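Long-range contact in PAN2-PAN3 deadenylation complex catalytic subunit pan2 (Neurospora crassa, PDB 4CZW), which is the catalytic subunit of a deadenylase that probably shortens the poly(A) tails of mRNA, here as its protease-like and exonuclease domains: residues Phe574-Leu588 / Gly625-Lys637. Numbering follows the deposited sequence.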
# COMPACT_ATOMS: atom_id res chain seq x y z
N PHE A 574 31.01 7.25 -9.97
CA PHE A 574 31.92 7.72 -11.01
C PHE A 574 31.32 8.85 -11.84
O PHE A 574 31.30 8.79 -13.07
CB PHE A 574 32.32 6.56 -11.92
CG PHE A 574 33.23 5.56 -11.25
CD1 PHE A 574 34.58 5.82 -11.12
CD2 PHE A 574 32.72 4.37 -10.75
CE1 PHE A 574 35.42 4.91 -10.51
CE2 PHE A 574 33.56 3.46 -10.13
CZ PHE A 574 34.90 3.73 -10.01
N MSE A 575 30.83 9.88 -11.15
CA MSE A 575 30.39 11.10 -11.81
C MSE A 575 31.31 12.26 -11.46
O MSE A 575 31.73 12.40 -10.31
CB MSE A 575 28.95 11.45 -11.40
CG MSE A 575 27.88 10.57 -11.99
SE MSE A 575 26.10 11.29 -11.63
CE MSE A 575 26.27 11.59 -9.71
N LYS A 576 31.63 13.08 -12.45
CA LYS A 576 32.28 14.35 -12.17
C LYS A 576 31.18 15.34 -11.79
O LYS A 576 30.30 15.62 -12.60
CB LYS A 576 33.10 14.84 -13.36
CG LYS A 576 34.38 15.57 -12.97
CD LYS A 576 35.23 15.94 -14.18
CE LYS A 576 34.86 17.31 -14.74
NZ LYS A 576 33.50 17.35 -15.34
N PRO A 577 31.24 15.86 -10.55
CA PRO A 577 30.16 16.56 -9.84
C PRO A 577 29.24 17.47 -10.67
O PRO A 577 28.02 17.36 -10.51
CB PRO A 577 30.93 17.37 -8.79
CG PRO A 577 32.10 16.52 -8.48
CD PRO A 577 32.49 15.84 -9.77
N PRO A 578 29.78 18.36 -11.53
CA PRO A 578 28.83 19.27 -12.17
C PRO A 578 28.02 18.65 -13.32
O PRO A 578 26.86 19.02 -13.51
CB PRO A 578 29.73 20.40 -12.71
CG PRO A 578 31.08 20.17 -12.11
CD PRO A 578 31.17 18.70 -11.89
N SER A 579 28.63 17.73 -14.06
CA SER A 579 28.06 17.23 -15.30
C SER A 579 26.71 16.52 -15.15
O SER A 579 25.84 16.64 -16.01
CB SER A 579 29.05 16.28 -15.98
OG SER A 579 28.53 15.79 -17.21
N GLN A 580 26.56 15.77 -14.06
CA GLN A 580 25.36 14.97 -13.80
C GLN A 580 25.12 13.90 -14.87
O GLN A 580 24.04 13.32 -14.94
CB GLN A 580 24.12 15.86 -13.67
CG GLN A 580 24.13 16.78 -12.46
CD GLN A 580 22.89 17.64 -12.39
OE1 GLN A 580 22.14 17.75 -13.36
NE2 GLN A 580 22.66 18.26 -11.23
N ARG A 581 26.13 13.65 -15.69
CA ARG A 581 26.06 12.60 -16.71
C ARG A 581 26.69 11.32 -16.18
O ARG A 581 27.77 11.35 -15.59
CB ARG A 581 26.75 13.05 -18.00
CG ARG A 581 26.04 14.18 -18.73
CD ARG A 581 26.78 14.56 -20.00
NE ARG A 581 26.11 15.65 -20.72
CZ ARG A 581 26.57 16.20 -21.84
NH1 ARG A 581 27.71 15.78 -22.37
NH2 ARG A 581 25.89 17.18 -22.42
N LYS A 582 26.01 10.20 -16.39
CA LYS A 582 26.46 8.93 -15.84
C LYS A 582 27.17 8.07 -16.88
O LYS A 582 26.73 7.98 -18.03
CB LYS A 582 25.27 8.16 -15.25
CG LYS A 582 24.55 8.91 -14.14
CD LYS A 582 23.33 8.15 -13.65
CE LYS A 582 22.63 8.91 -12.54
NZ LYS A 582 23.51 9.09 -11.35
N ILE A 583 28.26 7.44 -16.47
CA ILE A 583 29.05 6.59 -17.35
C ILE A 583 28.43 5.20 -17.44
O ILE A 583 27.89 4.69 -16.45
CB ILE A 583 30.51 6.47 -16.86
CG1 ILE A 583 31.08 7.86 -16.55
CG2 ILE A 583 31.37 5.76 -17.89
CD1 ILE A 583 31.23 8.74 -17.77
N SER A 584 28.50 4.59 -18.62
CA SER A 584 27.98 3.25 -18.83
C SER A 584 28.74 2.20 -18.02
O SER A 584 29.90 2.39 -17.67
CB SER A 584 28.05 2.88 -20.32
OG SER A 584 27.74 1.52 -20.53
N LEU A 585 28.06 1.10 -17.71
CA LEU A 585 28.68 -0.01 -17.00
C LEU A 585 29.77 -0.65 -17.85
O LEU A 585 30.81 -1.07 -17.34
CB LEU A 585 27.63 -1.06 -16.61
CG LEU A 585 28.15 -2.33 -15.94
CD1 LEU A 585 28.59 -2.05 -14.51
CD2 LEU A 585 27.10 -3.44 -15.98
N ALA A 586 29.52 -0.72 -19.15
CA ALA A 586 30.45 -1.33 -20.09
C ALA A 586 31.74 -0.52 -20.22
O ALA A 586 32.83 -1.08 -20.28
CB ALA A 586 29.80 -1.50 -21.45
N PHE A 587 31.60 0.80 -20.25
CA PHE A 587 32.76 1.68 -20.38
C PHE A 587 33.62 1.65 -19.13
O PHE A 587 34.85 1.61 -19.21
CB PHE A 587 32.32 3.11 -20.68
CG PHE A 587 33.45 4.04 -21.01
CD1 PHE A 587 33.92 4.15 -22.31
CD2 PHE A 587 34.05 4.80 -20.02
CE1 PHE A 587 34.97 5.00 -22.61
CE2 PHE A 587 35.10 5.65 -20.31
CZ PHE A 587 35.56 5.75 -21.61
N LEU A 588 32.97 1.66 -17.96
CA LEU A 588 33.68 1.60 -16.69
C LEU A 588 34.43 0.28 -16.55
O LEU A 588 35.54 0.23 -16.03
CB LEU A 588 32.72 1.79 -15.52
CG LEU A 588 32.14 3.19 -15.33
CD1 LEU A 588 31.15 3.21 -14.17
CD2 LEU A 588 33.25 4.20 -15.10
N GLY A 625 44.66 7.66 -2.99
CA GLY A 625 44.52 9.05 -3.39
C GLY A 625 44.66 9.32 -4.87
O GLY A 625 45.05 10.42 -5.28
N SER A 626 44.34 8.32 -5.69
CA SER A 626 44.46 8.47 -7.14
C SER A 626 43.10 8.61 -7.82
O SER A 626 43.02 8.67 -9.04
CB SER A 626 45.22 7.28 -7.73
OG SER A 626 44.51 6.07 -7.52
N PHE A 627 42.04 8.67 -7.02
CA PHE A 627 40.68 8.71 -7.56
C PHE A 627 40.40 9.98 -8.36
O PHE A 627 39.71 9.94 -9.38
CB PHE A 627 39.65 8.57 -6.44
CG PHE A 627 38.23 8.67 -6.92
CD1 PHE A 627 37.67 7.66 -7.69
CD2 PHE A 627 37.45 9.77 -6.61
CE1 PHE A 627 36.37 7.75 -8.14
CE2 PHE A 627 36.15 9.87 -7.06
CZ PHE A 627 35.61 8.85 -7.83
N HIS A 628 40.92 11.11 -7.88
CA HIS A 628 40.72 12.38 -8.57
C HIS A 628 41.30 12.34 -9.98
O HIS A 628 40.68 12.81 -10.93
CB HIS A 628 41.34 13.53 -7.78
CG HIS A 628 41.33 14.84 -8.51
ND1 HIS A 628 40.17 15.56 -8.73
CD2 HIS A 628 42.33 15.55 -9.08
CE1 HIS A 628 40.46 16.66 -9.39
NE2 HIS A 628 41.76 16.68 -9.62
N ASP A 629 42.49 11.77 -10.10
CA ASP A 629 43.16 11.66 -11.39
C ASP A 629 42.42 10.71 -12.32
O ASP A 629 42.30 10.97 -13.52
CB ASP A 629 44.61 11.19 -11.20
CG ASP A 629 45.44 12.18 -10.41
OD1 ASP A 629 45.20 13.40 -10.54
OD2 ASP A 629 46.33 11.74 -9.65
N VAL A 630 41.92 9.61 -11.77
CA VAL A 630 41.16 8.64 -12.54
C VAL A 630 39.85 9.24 -13.04
O VAL A 630 39.48 9.08 -14.20
CB VAL A 630 40.86 7.37 -11.72
CG1 VAL A 630 39.90 6.46 -12.46
CG2 VAL A 630 42.15 6.63 -11.39
N LEU A 631 39.16 9.95 -12.15
CA LEU A 631 37.88 10.57 -12.48
C LEU A 631 38.05 11.62 -13.57
O LEU A 631 37.19 11.77 -14.44
CB LEU A 631 37.26 11.20 -11.23
CG LEU A 631 35.80 11.66 -11.36
CD1 LEU A 631 34.92 10.52 -11.82
CD2 LEU A 631 35.31 12.23 -10.03
N GLU A 632 39.17 12.34 -13.53
CA GLU A 632 39.49 13.32 -14.57
C GLU A 632 39.77 12.63 -15.90
O GLU A 632 39.36 13.11 -16.96
CB GLU A 632 40.70 14.16 -14.16
CG GLU A 632 40.43 15.16 -13.04
CD GLU A 632 39.49 16.27 -13.46
OE1 GLU A 632 39.41 16.57 -14.67
OE2 GLU A 632 38.82 16.85 -12.58
N ALA A 633 40.46 11.50 -15.83
CA ALA A 633 40.81 10.74 -17.03
C ALA A 633 39.57 10.16 -17.70
O ALA A 633 39.52 10.05 -18.93
CB ALA A 633 41.79 9.63 -16.68
N LEU A 634 38.58 9.79 -16.89
CA LEU A 634 37.32 9.27 -17.41
C LEU A 634 36.60 10.31 -18.26
O LEU A 634 35.88 9.96 -19.20
CB LEU A 634 36.41 8.83 -16.25
CG LEU A 634 36.52 7.38 -15.79
CD1 LEU A 634 35.78 7.19 -14.48
CD2 LEU A 634 35.98 6.44 -16.85
N TYR A 635 36.79 11.58 -17.93
CA TYR A 635 36.14 12.66 -18.66
C TYR A 635 37.14 13.48 -19.47
O TYR A 635 37.60 14.53 -19.03
CB TYR A 635 35.36 13.56 -17.70
CG TYR A 635 34.19 12.88 -17.01
CD1 TYR A 635 34.38 12.17 -15.83
CD2 TYR A 635 32.91 12.95 -17.54
CE1 TYR A 635 33.32 11.55 -15.19
CE2 TYR A 635 31.84 12.33 -16.91
CZ TYR A 635 32.05 11.63 -15.74
OH TYR A 635 30.99 11.01 -15.11
N LYS A 636 37.49 12.97 -20.65
CA LYS A 636 38.39 13.67 -21.56
C LYS A 636 37.84 13.68 -22.99
O LYS A 636 37.90 14.69 -23.68
CB LYS A 636 39.78 13.04 -21.54
CG LYS A 636 40.54 13.26 -20.25
CD LYS A 636 40.73 14.75 -19.98
CE LYS A 636 41.48 14.98 -18.68
NZ LYS A 636 41.66 16.43 -18.42
N LYS A 637 37.32 12.54 -23.42
CA LYS A 637 36.75 12.44 -24.76
C LYS A 637 35.30 11.98 -24.70
O LYS A 637 34.75 11.74 -23.62
CB LYS A 637 37.58 11.48 -25.62
CG LYS A 637 39.06 11.86 -25.70
CD LYS A 637 39.88 10.79 -26.39
CE LYS A 637 41.36 11.14 -26.43
NZ LYS A 637 42.14 10.03 -27.03
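Tyr635, just past the short helix 627-634, pushes its ring into the loop that joins helices 570-573 and 585-592, an example of how one aromatic residue can tie a helix to a loop through both its rim and its face. Tyr635 OH donates to Phe574 O at 3.0 Å, the donor oxygen tilted 15° from the carbonyl plane. The same Tyr635 OH weakly accepts the N-H of Lys576, with Lys576 N 3.4 Å away. Two backbone groups of the loop thus meet at one phenolic oxygen, one firmly and one weakly, which probably helps to fix the ring's position. Lys576 CB lies over one face of the Tyr635 ring, 4.0 Å from its centroid in a CH-pi contact. Ile583, whose side chain runs against that of Tyr635, sets its CD1 obliquely to the ring, 3.6 Å from Tyr635 CZ.

The more densely packed, apolar part of the contact gathers round buried Leu634. Leu634 CD1 rests against Phe574 CD1, and Leu634 CD2 touches the edge of the Phe587 ring at Phe587 CE2 (3.7 Å) as well as Leu588 CD2. With CG beside the backbone N (chi1 -70°), the Phe574 ring also reaches Phe627, CE1 to CE1 at 3.8 Å, the two planes inclined at 54°. Leu631 lays its methyls along the Phe574-Met575 backbone.

The Lys576-Glu632 side is looser and more exposed. Lys576 bends at chi3 and chi4, yet Lys576 NZ stays 6.0 Å from Glu632 OE1, so the opposite charges probably add only a diffuse attraction.

The contact lies on the exonuclease part of the chain, far from the chain's centre, where the last modelled helix, 627-634, packs beside helix 585-592 through Val630 on Leu592 and Leu634 on Tyr591, and Phe627 meets Tyr618 edge-to-face on helix 604-623, which carries the probable metal ligand Asp607.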